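Local coordinates for protein telomerase reverse transcriptase (Takifugu rubripes, PDB 4LMO) that serves, as the RNA-binding domain of telomerase's catalytic subunit, to hold the telomerase RNA whose template is copied onto chromosome ends, at residues S77-Q82 with L131-Q136; R21-N26 with D210-G215; D42-V47 with N71-F76; C178-I183 with Q199-F204. One frame throughout, in Å; residues are numbered along the deposited sequence.

Contact 1: S77-Q82 with L131-Q136; sequences SQLLRQ and LAVIPQ
Ala132 and Gln82 begin a contact in which a helix running through 77-82 packs against the C-terminal end of another, a worked case of a helix end packing on a neighbouring helix. The carbonyl O of Ala132 lies 3.4 Å from CB of Gln82, just before the helix 119-133 gives out. Val133 then puts its CG1 branch, anti to the backbone N, beside Leu79: CG1 is 3.6 Å from the carbonyl O of Leu79, and it also reaches the Leu79 CD2 methyl. Val133 also packs on Phe212 of helix 191-220. Ile134 is the first residue to leave helical torsions, and its CB heads off from the partner helix. Two successive turns of about -50° (chi1 -47°, chi2 -54°) bend its tip back, and CD1 meets Leu79 CD1 at 3.8 Å, the two side chains lying side by side; Ile134 packs as well on Leu208 of helix 191-220. Pro135 closes the series. Its ring wedges in against the 77-82 helix, with CD 3.8 Å from Leu79 CB, while its CB lies 3.6 Å from Gln78 OE1 and near the amide at the end of that extended side chain. Leu79 is thus met by three consecutive apolar side chains, and the proline that ends the run brings no backbone N-H needing a partner; the contact round Leu79 is apolar packing, with the partly exposed Gln78 and Gln82 beside it.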
loop_
_atom_site.group_PDB
_atom_site.type_symbol
_atom_site.label_atom_id
_atom_site.label_comp_id
_atom_site.label_asym_id
_atom_site.label_seq_id
_atom_site.Cartn_x
_atom_site.Cartn_y
_atom_site.Cartn_z
ATOM N N SER A 77 -10.221 -0.430 -12.452
ATOM C CA SER A 77 -11.550 -0.491 -11.850
ATOM C C SER A 77 -11.698 -1.801 -11.086
ATOM O O SER A 77 -12.241 -1.824 -9.980
ATOM C CB SER A 77 -12.640 -0.394 -12.920
ATOM O OG SER A 77 -12.540 0.817 -13.644
ATOM N N GLN A 78 -11.201 -2.880 -11.689
ATOM C CA GLN A 78 -11.181 -4.205 -11.077
ATOM C C GLN A 78 -10.363 -4.198 -9.785
ATOM O O GLN A 78 -10.803 -4.734 -8.764
ATOM C CB GLN A 78 -10.614 -5.230 -12.063
ATOM C CG GLN A 78 -10.767 -6.683 -11.636
ATOM C CD GLN A 78 -9.973 -7.643 -12.506
ATOM O OE1 GLN A 78 -9.614 -8.738 -12.069
ATOM N NE2 GLN A 78 -9.693 -7.240 -13.744
ATOM N N LEU A 79 -9.181 -3.583 -9.843
ATOM C CA LEU A 79 -8.294 -3.440 -8.688
ATOM C C LEU A 79 -9.002 -2.764 -7.515
ATOM O O LEU A 79 -8.927 -3.238 -6.381
ATOM C CB LEU A 79 -7.032 -2.654 -9.079
ATOM C CG LEU A 79 -5.867 -2.506 -8.089
ATOM C CD1 LEU A 79 -4.574 -2.184 -8.829
ATOM C CD2 LEU A 79 -6.147 -1.449 -7.027
ATOM N N LEU A 80 -9.684 -1.659 -7.797
ATOM C CA LEU A 80 -10.419 -0.921 -6.776
ATOM C C LEU A 80 -11.593 -1.718 -6.213
ATOM O O LEU A 80 -11.911 -1.607 -5.030
ATOM C CB LEU A 80 -10.900 0.425 -7.320
ATOM C CG LEU A 80 -9.839 1.517 -7.478
ATOM C CD1 LEU A 80 -10.398 2.677 -8.276
ATOM C CD2 LEU A 80 -9.338 2.004 -6.125
ATOM N N ARG A 81 -12.218 -2.525 -7.066
ATOM C CA ARG A 81 -13.342 -3.369 -6.670
ATOM C C ARG A 81 -12.871 -4.480 -5.733
ATOM O O ARG A 81 -13.543 -4.802 -4.746
ATOM C CB ARG A 81 -13.992 -3.968 -7.915
ATOM C CG ARG A 81 -15.506 -4.089 -7.864
ATOM C CD ARG A 81 -16.089 -3.833 -9.248
ATOM N NE ARG A 81 -15.351 -4.558 -10.283
ATOM C CZ ARG A 81 -15.059 -4.078 -11.490
ATOM N NH1 ARG A 81 -15.435 -2.853 -11.842
ATOM N NH2 ARG A 81 -14.379 -4.825 -12.348
ATOM N N GLN A 82 -11.708 -5.051 -6.046
ATOM C CA GLN A 82 -11.101 -6.091 -5.222
ATOM C C GLN A 82 -10.581 -5.528 -3.899
ATOM O O GLN A 82 -10.553 -6.233 -2.889
ATOM C CB GLN A 82 -9.982 -6.804 -5.985
ATOM C CG GLN A 82 -10.473 -7.678 -7.133
ATOM C CD GLN A 82 -9.355 -8.411 -7.853
ATOM O OE1 GLN A 82 -8.291 -8.663 -7.290
ATOM N NE2 GLN A 82 -9.597 -8.764 -9.110
ATOM N N LEU A 131 -2.113 -10.326 -3.465
ATOM C CA LEU A 131 -2.818 -11.406 -4.157
ATOM C C LEU A 131 -4.327 -11.178 -4.255
ATOM O O LEU A 131 -4.948 -11.550 -5.251
ATOM C CB LEU A 131 -2.535 -12.753 -3.479
ATOM C CG LEU A 131 -1.174 -13.420 -3.710
ATOM C CD1 LEU A 131 -1.005 -14.613 -2.779
ATOM C CD2 LEU A 131 -1.000 -13.848 -5.162
ATOM N N ALA A 132 -4.912 -10.571 -3.224
ATOM C CA ALA A 132 -6.359 -10.353 -3.177
ATOM C C ALA A 132 -6.811 -9.119 -3.965
ATOM O O ALA A 132 -7.951 -9.065 -4.436
ATOM C CB ALA A 132 -6.836 -10.263 -1.736
ATOM N N VAL A 133 -5.918 -8.142 -4.111
ATOM C CA VAL A 133 -6.279 -6.849 -4.703
ATOM C C VAL A 133 -5.781 -6.669 -6.146
ATOM O O VAL A 133 -6.546 -6.236 -7.010
ATOM C CB VAL A 133 -5.842 -5.669 -3.798
ATOM C CG1 VAL A 133 -6.156 -4.326 -4.444
ATOM C CG2 VAL A 133 -6.519 -5.763 -2.435
ATOM N N ILE A 134 -4.519 -7.003 -6.406
ATOM C CA ILE A 134 -3.920 -6.742 -7.719
ATOM C C ILE A 134 -4.332 -7.799 -8.746
ATOM O O ILE A 134 -3.978 -8.972 -8.596
ATOM C CB ILE A 134 -2.375 -6.639 -7.655
ATOM C CG1 ILE A 134 -1.910 -5.727 -6.503
ATOM C CG2 ILE A 134 -1.802 -6.191 -8.995
ATOM C CD1 ILE A 134 -2.508 -4.333 -6.477
ATOM N N PRO A 135 -5.082 -7.387 -9.793
ATOM C CA PRO A 135 -5.474 -8.330 -10.846
ATOM C C PRO A 135 -4.245 -8.969 -11.490
ATOM O O PRO A 135 -3.266 -8.274 -11.773
ATOM C CB PRO A 135 -6.218 -7.449 -11.854
ATOM C CG PRO A 135 -6.689 -6.277 -11.059
ATOM C CD PRO A 135 -5.602 -6.032 -10.055
ATOM N N GLN A 136 -4.308 -10.282 -11.701
ATOM C CA GLN A 136 -3.167 -11.071 -12.177
ATOM C C GLN A 136 -2.580 -10.585 -13.506
ATOM O O GLN A 136 -1.360 -10.617 -13.691
ATOM C CB GLN A 136 -3.534 -12.564 -12.238
ATOM C CG GLN A 136 -2.527 -13.483 -12.935
ATOM C CD GLN A 136 -1.146 -13.500 -12.290
ATOM O OE1 GLN A 136 -1.000 -13.315 -11.079
ATOM N NE2 GLN A 136 -0.121 -13.735 -13.104
#

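Contact 2: R21-N26 with D210-G215; sequences RSFLLN and DGFVVG
Phe23 and Phe212 both swing their rings out opposite their own main-chain N (chi1 175° and -167°), and from loop and helix the two aromatics converge. The meeting is an offset T-shape: the edge of Phe23 is directed at the face of Phe212, centroids 5.8 Å apart and planes at 72°, with Phe23 CZ 3.8 Å from Phe212 CD1. The same rim follows the helix backbone, for CE1 of Phe23 sits 3.7 Å from the carbonyl O of Phe212 and CD1 is 3.8 Å from the carbonyl C of Gly215, which has no side chain to hold the ring off. In the RNA-binding domain this joins the loop that follows helix 6-15, bearer of the RNA-binding TFLY motif, to the long helix 191-220 at a point where that helix widens into a pi-type turn. Replacing Phe23 with alanine would probably leave the face of Phe212 without its edge partner and open a gap beside Gly215. Leu25 approaches Phe212 differently, its CD1 lying at the ring edge 3.9 Å from CE1. Leu24 reaches Gly211 CA with its CD2 at 4.5 Å and also packs on Trp207.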
loop_
_atom_site.group_PDB
_atom_site.type_symbol
_atom_site.label_atom_id
_atom_site.label_comp_id
_atom_site.label_asym_id
_atom_site.label_seq_id
_atom_site.Cartn_x
_atom_site.Cartn_y
_atom_site.Cartn_z
ATOM N N ARG A 21 -8.867 3.418 7.401
ATOM C CA ARG A 21 -9.709 4.551 7.017
ATOM C C ARG A 21 -8.935 5.647 6.273
ATOM O O ARG A 21 -9.459 6.256 5.340
ATOM C CB ARG A 21 -10.432 5.131 8.237
ATOM C CG ARG A 21 -11.764 5.792 7.910
ATOM C CD ARG A 21 -12.505 6.239 9.164
ATOM N NE ARG A 21 -12.957 5.116 9.987
ATOM C CZ ARG A 21 -14.139 4.515 9.868
ATOM N NH1 ARG A 21 -15.013 4.919 8.952
ATOM N NH2 ARG A 21 -14.450 3.504 10.668
ATOM N N SER A 22 -7.688 5.881 6.675
ATOM C CA SER A 22 -6.849 6.891 6.025
ATOM C C SER A 22 -5.905 6.308 4.962
ATOM O O SER A 22 -4.982 6.987 4.503
ATOM C CB SER A 22 -6.069 7.701 7.067
ATOM O OG SER A 22 -5.254 6.863 7.862
ATOM N N PHE A 23 -6.149 5.059 4.568
ATOM C CA PHE A 23 -5.386 4.413 3.498
ATOM C C PHE A 23 -5.753 5.000 2.136
ATOM O O PHE A 23 -6.928 5.263 1.863
ATOM C CB PHE A 23 -5.620 2.896 3.515
ATOM C CG PHE A 23 -4.969 2.159 2.377
ATOM C CD1 PHE A 23 -3.584 2.103 2.262
ATOM C CD2 PHE A 23 -5.742 1.499 1.429
ATOM C CE1 PHE A 23 -2.985 1.416 1.216
ATOM C CE2 PHE A 23 -5.149 0.805 0.385
ATOM C CZ PHE A 23 -3.769 0.766 0.277
ATOM N N LEU A 24 -4.738 5.188 1.294
ATOM C CA LEU A 24 -4.879 5.816 -0.026
ATOM C C LEU A 24 -6.149 5.450 -0.810
ATOM O O LEU A 24 -6.872 6.335 -1.271
ATOM C CB LEU A 24 -3.629 5.552 -0.879
ATOM C CG LEU A 24 -3.623 5.956 -2.361
ATOM C CD1 LEU A 24 -3.904 7.439 -2.571
ATOM C CD2 LEU A 24 -2.300 5.561 -3.004
ATOM N N LEU A 25 -6.409 4.155 -0.959
ATOM C CA LEU A 25 -7.521 3.685 -1.787
ATOM C C LEU A 25 -8.897 3.868 -1.135
ATOM O O LEU A 25 -9.925 3.670 -1.784
ATOM C CB LEU A 25 -7.305 2.227 -2.215
ATOM C CG LEU A 25 -6.093 1.865 -3.082
ATOM C CD1 LEU A 25 -6.134 0.388 -3.448
ATOM C CD2 LEU A 25 -6.019 2.724 -4.338
ATOM N N ASN A 26 -8.909 4.245 0.142
ATOM C CA ASN A 26 -10.147 4.555 0.851
ATOM C C ASN A 26 -10.449 6.051 0.867
ATOM O O ASN A 26 -11.496 6.472 1.364
ATOM C CB ASN A 26 -10.106 4.009 2.283
ATOM C CG ASN A 26 -10.269 2.502 2.341
ATOM O OD1 ASN A 26 -10.801 1.884 1.418
ATOM N ND2 ASN A 26 -9.814 1.902 3.431
ATOM N N ASP A 210 5.584 1.961 -2.887
ATOM C CA ASP A 210 5.500 3.200 -2.113
ATOM C C ASP A 210 4.070 3.552 -1.703
ATOM O O ASP A 210 3.817 3.913 -0.554
ATOM C CB ASP A 210 6.124 4.360 -2.895
ATOM C CG ASP A 210 6.026 5.678 -2.158
ATOM O OD1 ASP A 210 6.800 5.887 -1.199
ATOM O OD2 ASP A 210 5.177 6.510 -2.540
ATOM N N GLY A 211 3.143 3.451 -2.649
ATOM C CA GLY A 211 1.752 3.787 -2.395
ATOM C C GLY A 211 1.003 2.665 -1.712
ATOM O O GLY A 211 0.442 2.855 -0.631
ATOM N N PHE A 212 1.000 1.492 -2.337
ATOM C CA PHE A 212 0.202 0.374 -1.848
ATOM C C PHE A 212 0.828 -0.312 -0.632
ATOM O O PHE A 212 0.271 -0.250 0.466
ATOM C CB PHE A 212 -0.101 -0.632 -2.974
ATOM C CG PHE A 212 -1.161 -1.639 -2.619
ATOM C CD1 PHE A 212 -2.506 -1.291 -2.646
ATOM C CD2 PHE A 212 -0.814 -2.935 -2.256
ATOM C CE1 PHE A 212 -3.486 -2.215 -2.314
ATOM C CE2 PHE A 212 -1.787 -3.865 -1.924
ATOM C CZ PHE A 212 -3.125 -3.503 -1.950
ATOM N N VAL A 213 1.983 -0.947 -0.824
ATOM C CA VAL A 213 2.624 -1.732 0.237
ATOM C C VAL A 213 2.942 -0.903 1.484
ATOM O O VAL A 213 2.505 -1.243 2.588
ATOM C CB VAL A 213 3.872 -2.482 -0.284
ATOM C CG1 VAL A 213 4.718 -3.021 0.866
ATOM C CG2 VAL A 213 3.451 -3.611 -1.216
ATOM N N VAL A 214 3.674 0.192 1.301
ATOM C CA VAL A 214 4.018 1.092 2.408
ATOM C C VAL A 214 2.769 1.723 3.038
ATOM O O VAL A 214 2.714 1.925 4.255
ATOM C CB VAL A 214 5.044 2.160 1.966
ATOM C CG1 VAL A 214 5.153 3.289 2.983
ATOM C CG2 VAL A 214 6.403 1.511 1.742
ATOM N N GLY A 215 1.768 2.010 2.209
ATOM C CA GLY A 215 0.472 2.501 2.683
ATOM C C GLY A 215 -0.160 1.572 3.705
ATOM O O GLY A 215 -0.612 2.012 4.762
#

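Contact 3: D42-V47 with N71-F76; sequences DLIRIV and NMVPLF
Ile44 and Phe76 illustrate how an aliphatic chain and an aromatic ring pack two helices against each other. The first kind of interaction is CH-pi: CG1 of Ile44 rides over one face of the Phe76 ring, 4.2 Å from its centroid and 27° off the ring normal. The second is aliphatic packing against the rim of the same ring, for Leu43, one residue earlier on helix 40-48, sends its CD2 to the edge near the ring plane, 3.7 Å from Phe76 CD1. Held on one face and at its edge by adjacent residues, the ring is probably restricted in its rotation. Without the ring, as with an alanine at Phe76, Leu43 and Ile44 would probably lose their shared partner and a gap would be left between the helices. Beyond the ring, Ile44 CD1 packs on backbone and aliphatic atoms. Ile44 carries its chain outward in an extended form (chi2 171°), and its CD1 tip lies near the N-terminal part of helix 73-85: 3.5 Å from the backbone N of Val73, 3.9 Å from Met72 CB and 3.8 Å from Val73 CG2. Phe76 N donates to Met72 O at 3.1 Å there. The charged residues of 42-47 look elsewhere: Asp42 bridges to Arg36, and Arg45 pairs with Glu50 and packs by cation-pi on Phe49. Among neighbouring elements, Leu43 continues onto Leu79 and Leu80 of helix 73-85 and onto Trp207 of helix 191-220, whereas Phe76 reaches Leu138 of helix 136-139 and Met72 abuts Trp180.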
loop_
_atom_site.group_PDB
_atom_site.type_symbol
_atom_site.label_atom_id
_atom_site.label_comp_id
_atom_site.label_asym_id
_atom_site.label_seq_id
_atom_site.Cartn_x
_atom_site.Cartn_y
_atom_site.Cartn_z
ATOM N N ASP A 42 -9.738 7.458 -12.044
ATOM C CA ASP A 42 -9.117 8.261 -10.989
ATOM C C ASP A 42 -7.780 7.663 -10.550
ATOM O O ASP A 42 -6.797 8.389 -10.384
ATOM C CB ASP A 42 -10.051 8.402 -9.780
ATOM C CG ASP A 42 -11.361 9.096 -10.119
ATOM O OD1 ASP A 42 -11.340 10.139 -10.809
ATOM O OD2 ASP A 42 -12.418 8.600 -9.680
ATOM N N LEU A 43 -7.749 6.342 -10.377
ATOM C CA LEU A 43 -6.536 5.642 -9.954
ATOM C C LEU A 43 -5.411 5.752 -10.980
ATOM O O LEU A 43 -4.256 5.967 -10.613
ATOM C CB LEU A 43 -6.821 4.171 -9.613
ATOM C CG LEU A 43 -5.647 3.379 -9.019
ATOM C CD1 LEU A 43 -5.104 4.033 -7.754
ATOM C CD2 LEU A 43 -6.042 1.938 -8.747
ATOM N N ILE A 44 -5.756 5.613 -12.257
ATOM C CA ILE A 44 -4.795 5.800 -13.350
ATOM C C ILE A 44 -4.133 7.182 -13.271
ATOM O O ILE A 44 -2.929 7.318 -13.501
ATOM C CB ILE A 44 -5.456 5.557 -14.727
ATOM C CG1 ILE A 44 -5.811 4.073 -14.870
ATOM C CG2 ILE A 44 -4.549 6.016 -15.866
ATOM C CD1 ILE A 44 -6.660 3.739 -16.076
ATOM N N ARG A 45 -4.927 8.190 -12.916
ATOM C CA ARG A 45 -4.441 9.552 -12.696
ATOM C C ARG A 45 -3.430 9.637 -11.553
ATOM O O ARG A 45 -2.378 10.262 -11.693
ATOM C CB ARG A 45 -5.620 10.490 -12.416
ATOM C CG ARG A 45 -6.452 10.815 -13.640
ATOM C CD ARG A 45 -5.821 11.973 -14.385
ATOM N NE ARG A 45 -6.072 11.913 -15.814
ATOM C CZ ARG A 45 -5.518 12.723 -16.706
ATOM N NH1 ARG A 45 -4.668 13.670 -16.328
ATOM N NH2 ARG A 45 -5.816 12.578 -17.987
ATOM N N ILE A 46 -3.764 9.002 -10.430
ATOM C CA ILE A 46 -2.905 8.966 -9.248
ATOM C C ILE A 46 -1.591 8.235 -9.528
ATOM O O ILE A 46 -0.530 8.663 -9.075
ATOM C CB ILE A 46 -3.632 8.312 -8.045
ATOM C CG1 ILE A 46 -4.898 9.102 -7.691
ATOM C CG2 ILE A 46 -2.708 8.205 -6.834
ATOM C CD1 ILE A 46 -5.875 8.363 -6.798
ATOM N N VAL A 47 -1.668 7.145 -10.286
ATOM C CA VAL A 47 -0.501 6.303 -10.551
ATOM C C VAL A 47 0.410 6.871 -11.644
ATOM O O VAL A 47 1.634 6.853 -11.497
ATOM C CB VAL A 47 -0.909 4.845 -10.879
ATOM C CG1 VAL A 47 0.313 3.977 -11.157
ATOM C CG2 VAL A 47 -1.724 4.251 -9.738
ATOM N N ASN A 71 -7.486 2.193 -22.123
ATOM C CA ASN A 71 -7.702 0.749 -22.151
ATOM C C ASN A 71 -7.383 0.048 -20.829
ATOM O O ASN A 71 -7.783 -1.098 -20.623
ATOM C CB ASN A 71 -6.929 0.115 -23.307
ATOM C CG ASN A 71 -7.491 0.497 -24.666
ATOM O OD1 ASN A 71 -6.743 0.729 -25.612
ATOM N ND2 ASN A 71 -8.819 0.564 -24.768
ATOM N N MET A 72 -6.680 0.748 -19.940
ATOM C CA MET A 72 -6.319 0.219 -18.624
ATOM C C MET A 72 -7.434 0.408 -17.595
ATOM O O MET A 72 -7.404 -0.206 -16.526
ATOM C CB MET A 72 -5.040 0.884 -18.104
ATOM C CG MET A 72 -3.837 0.816 -19.032
ATOM S SD MET A 72 -2.464 1.765 -18.349
ATOM C CE MET A 72 -1.339 1.806 -19.744
ATOM N N VAL A 73 -8.404 1.263 -17.916
ATOM C CA VAL A 73 -9.512 1.587 -17.002
ATOM C C VAL A 73 -10.194 0.356 -16.380
ATOM O O VAL A 73 -10.338 0.302 -15.156
ATOM C CB VAL A 73 -10.555 2.542 -17.650
ATOM C CG1 VAL A 73 -11.792 2.686 -16.771
ATOM C CG2 VAL A 73 -9.943 3.910 -17.910
ATOM N N PRO A 74 -10.595 -0.637 -17.209
ATOM C CA PRO A 74 -11.272 -1.823 -16.669
ATOM C C PRO A 74 -10.444 -2.588 -15.637
ATOM O O PRO A 74 -10.996 -3.071 -14.645
ATOM C CB PRO A 74 -11.504 -2.691 -17.912
ATOM C CG PRO A 74 -11.564 -1.718 -19.038
ATOM C CD PRO A 74 -10.539 -0.681 -18.684
ATOM N N LEU A 75 -9.137 -2.687 -15.873
ATOM C CA LEU A 75 -8.230 -3.394 -14.972
ATOM C C LEU A 75 -8.059 -2.695 -13.636
ATOM O O LEU A 75 -8.000 -3.345 -12.588
ATOM C CB LEU A 75 -6.862 -3.583 -15.625
ATOM C CG LEU A 75 -6.681 -4.825 -16.491
ATOM C CD1 LEU A 75 -5.279 -4.857 -17.084
ATOM C CD2 LEU A 75 -6.961 -6.076 -15.675
ATOM N N PHE A 76 -7.970 -1.369 -13.679
ATOM C CA PHE A 76 -7.790 -0.580 -12.469
ATOM C C PHE A 76 -9.108 -0.403 -11.717
ATOM O O PHE A 76 -9.111 -0.261 -10.490
ATOM C CB PHE A 76 -7.113 0.756 -12.785
ATOM C CG PHE A 76 -5.628 0.639 -13.016
ATOM C CD1 PHE A 76 -4.731 0.823 -11.968
ATOM C CD2 PHE A 76 -5.124 0.331 -14.278
ATOM C CE1 PHE A 76 -3.364 0.710 -12.172
ATOM C CE2 PHE A 76 -3.754 0.217 -14.488
ATOM C CZ PHE A 76 -2.875 0.408 -13.435
#

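Contact 4: C178-I183 with Q199-F204; sequences CDWLKI and QILGQF
Trp180 drives its six-membered ring, edge on, toward the face of Phe204. The T-shaped pair has centroids 5.3 Å apart and planes at 74°, with the closest atoms, Trp180 CZ2 and Phe204 CD2, 3.8 Å from each other. Leu201 packs on the indole obliquely: its CD1 is 4.0 Å from the same CZ2 and 3.9 Å from SG of Cys178. Leu181 adds aliphatic contacts, CD2 against Ile200 CG2 at 3.6 Å and CD1 against Leu201 CB at 3.9 Å. The CG of Trp180 lies between backbone N and carbonyl carbon (chi1 67°), the crowded position. Within the loop, Leu181 CD2 lies over one face of the indole, toward its rim. In a second shell, the carbonyl O of Leu138 takes the indole N-H, while Phe48 of helix 40-48 packs on Trp180, Ile200 and Phe204. Out at the loop's surface Lys182 NZ and Asp179 OD1 form a 3.0 Å salt bridge, the amine tilted from the carboxylate plane. With the indole N-H bonded to Leu138 O, the contact is an apolar, aromatic one that joins a loop probably involved in binding the RNA template to helix 191-220.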
loop_
_atom_site.group_PDB
_atom_site.type_symbol
_atom_site.label_atom_id
_atom_site.label_comp_id
_atom_site.label_asym_id
_atom_site.label_seq_id
_atom_site.Cartn_x
_atom_site.Cartn_y
_atom_site.Cartn_z
ATOM N N CYS A 178 3.828 -7.848 -19.912
ATOM C CA CYS A 178 2.673 -7.024 -19.586
ATOM C C CYS A 178 2.022 -6.478 -20.851
ATOM O O CYS A 178 2.493 -5.490 -21.429
ATOM C CB CYS A 178 3.087 -5.875 -18.662
ATOM S SG CYS A 178 4.115 -6.371 -17.263
ATOM N N ASP A 179 0.940 -7.130 -21.274
ATOM C CA ASP A 179 0.174 -6.718 -22.452
ATOM C C ASP A 179 -0.510 -5.367 -22.245
ATOM O O ASP A 179 -0.691 -4.604 -23.200
ATOM C CB ASP A 179 -0.886 -7.771 -22.804
ATOM C CG ASP A 179 -0.324 -8.945 -23.599
ATOM O OD1 ASP A 179 0.908 -9.153 -23.617
ATOM O OD2 ASP A 179 -1.134 -9.673 -24.210
ATOM N N TRP A 180 -0.878 -5.082 -20.996
ATOM C CA TRP A 180 -1.636 -3.877 -20.648
ATOM C C TRP A 180 -0.880 -2.590 -20.869
ATOM O O TRP A 180 -1.466 -1.506 -20.806
ATOM C CB TRP A 180 -2.147 -3.963 -19.214
ATOM C CG TRP A 180 -1.065 -3.922 -18.159
ATOM C CD1 TRP A 180 -0.344 -4.990 -17.638
ATOM C CD2 TRP A 180 -0.555 -2.739 -17.450
ATOM N NE1 TRP A 180 0.549 -4.565 -16.689
ATOM C CE2 TRP A 180 0.476 -3.229 -16.527
ATOM C CE3 TRP A 180 -0.833 -1.376 -17.488
ATOM C CZ2 TRP A 180 1.179 -2.375 -15.689
ATOM C CZ3 TRP A 180 -0.118 -0.524 -16.636
ATOM C CH2 TRP A 180 0.863 -1.013 -15.759
ATOM N N LEU A 181 0.421 -2.703 -21.129
ATOM C CA LEU A 181 1.267 -1.548 -21.426
ATOM C C LEU A 181 1.210 -1.171 -22.904
ATOM O O LEU A 181 1.571 -0.052 -23.280
ATOM C CB LEU A 181 2.725 -1.846 -21.058
ATOM C CG LEU A 181 3.137 -2.117 -19.610
ATOM C CD1 LEU A 181 4.580 -2.600 -19.563
ATOM C CD2 LEU A 181 2.964 -0.876 -18.748
ATOM N N LYS A 182 0.752 -2.109 -23.729
ATOM C CA LYS A 182 0.896 -2.021 -25.181
ATOM C C LYS A 182 -0.316 -1.433 -25.897
ATOM O O LYS A 182 -1.451 -1.572 -25.441
ATOM C CB LYS A 182 1.191 -3.409 -25.762
ATOM C CG LYS A 182 2.310 -4.169 -25.071
ATOM C CD LYS A 182 2.361 -5.611 -25.547
ATOM C CE LYS A 182 3.445 -6.388 -24.820
ATOM N NZ LYS A 182 3.294 -7.860 -24.990
ATOM N N ILE A 183 -0.055 -0.782 -27.028
ATOM C CA ILE A 183 -1.105 -0.370 -27.965
ATOM C C ILE A 183 -1.078 -1.204 -29.247
ATOM O O ILE A 183 -1.956 -1.068 -30.102
ATOM C CB ILE A 183 -1.028 1.134 -28.329
ATOM C CG1 ILE A 183 0.425 1.626 -28.418
ATOM C CG2 ILE A 183 -1.822 1.962 -27.335
ATOM C CD1 ILE A 183 1.049 1.498 -29.793
ATOM N N GLN A 199 8.996 2.816 -18.755
ATOM C CA GLN A 199 8.635 4.014 -17.996
ATOM C C GLN A 199 7.289 3.857 -17.274
ATOM O O GLN A 199 7.182 4.157 -16.081
ATOM C CB GLN A 199 8.612 5.227 -18.934
ATOM C CG GLN A 199 8.281 6.562 -18.280
ATOM C CD GLN A 199 8.262 7.705 -19.281
ATOM O OE1 GLN A 199 9.271 7.998 -19.927
ATOM N NE2 GLN A 199 7.111 8.359 -19.414
ATOM N N ILE A 200 6.276 3.381 -17.999
ATOM C CA ILE A 200 4.940 3.184 -17.429
ATOM C C ILE A 200 4.966 2.111 -16.339
ATOM O O ILE A 200 4.441 2.324 -15.243
ATOM C CB ILE A 200 3.885 2.825 -18.505
ATOM C CG1 ILE A 200 3.775 3.932 -19.555
ATOM C CG2 ILE A 200 2.520 2.604 -17.869
ATOM C CD1 ILE A 200 3.116 3.494 -20.845
ATOM N N LEU A 201 5.588 0.971 -16.638
ATOM C CA LEU A 201 5.688 -0.129 -15.682
ATOM C C LEU A 201 6.479 0.269 -14.437
ATOM O O LEU A 201 6.166 -0.176 -13.330
ATOM C CB LEU A 201 6.307 -1.371 -16.333
ATOM C CG LEU A 201 6.387 -2.646 -15.478
ATOM C CD1 LEU A 201 5.009 -3.233 -15.200
ATOM C CD2 LEU A 201 7.278 -3.678 -16.143
ATOM N N GLY A 202 7.502 1.100 -14.628
ATOM C CA GLY A 202 8.248 1.674 -13.516
ATOM C C GLY A 202 7.320 2.410 -12.570
ATOM O O GLY A 202 7.298 2.126 -11.372
ATOM N N GLN A 203 6.538 3.341 -13.115
ATOM C CA GLN A 203 5.562 4.104 -12.335
ATOM C C GLN A 203 4.637 3.206 -11.516
ATOM O O GLN A 203 4.379 3.479 -10.345
ATOM C CB GLN A 203 4.706 4.979 -13.245
ATOM C CG GLN A 203 5.354 6.270 -13.712
ATOM C CD GLN A 203 4.481 7.001 -14.716
ATOM O OE1 GLN A 203 4.204 6.491 -15.803
ATOM N NE2 GLN A 203 4.036 8.197 -14.351
ATOM N N PHE A 204 4.141 2.141 -12.142
ATOM C CA PHE A 204 3.191 1.240 -11.497
ATOM C C PHE A 204 3.855 0.407 -10.401
ATOM O O PHE A 204 3.372 0.373 -9.269
ATOM C CB PHE A 204 2.497 0.344 -12.531
ATOM C CG PHE A 204 1.691 -0.776 -11.925
ATOM C CD1 PHE A 204 0.470 -0.523 -11.305
ATOM C CD2 PHE A 204 2.151 -2.086 -11.983
ATOM C CE1 PHE A 204 -0.272 -1.555 -10.748
ATOM C CE2 PHE A 204 1.416 -3.122 -11.429
ATOM C CZ PHE A 204 0.201 -2.857 -10.811
#

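Contacts 3 and 4 are buried, whereas contacts 1 and 2 are partly buried, though contact 2 sits nearest the middle of the chain. Contacts 1 and 3 share helix 73-85, and contacts 2 and 4 share helix 191-220, their centres about 21 Å apart. Contact 1 touches the other three; for instance, Leu80 CD2 meets Leu25 CD2 of contact 2 at 3.8 Å, and Leu79 CD2 meets Leu43 CD2 of contact 3 likewise at 3.8 Å. The chemistry shifts with place: aromatic edge-to-face pairs join loops to helix 191-220 in contacts 2 and 4, CH-pi packing joins two helices in contact 3, and in contact 1 aliphatic and proline packing lies at a helix end, with partly exposed glutamines alongside.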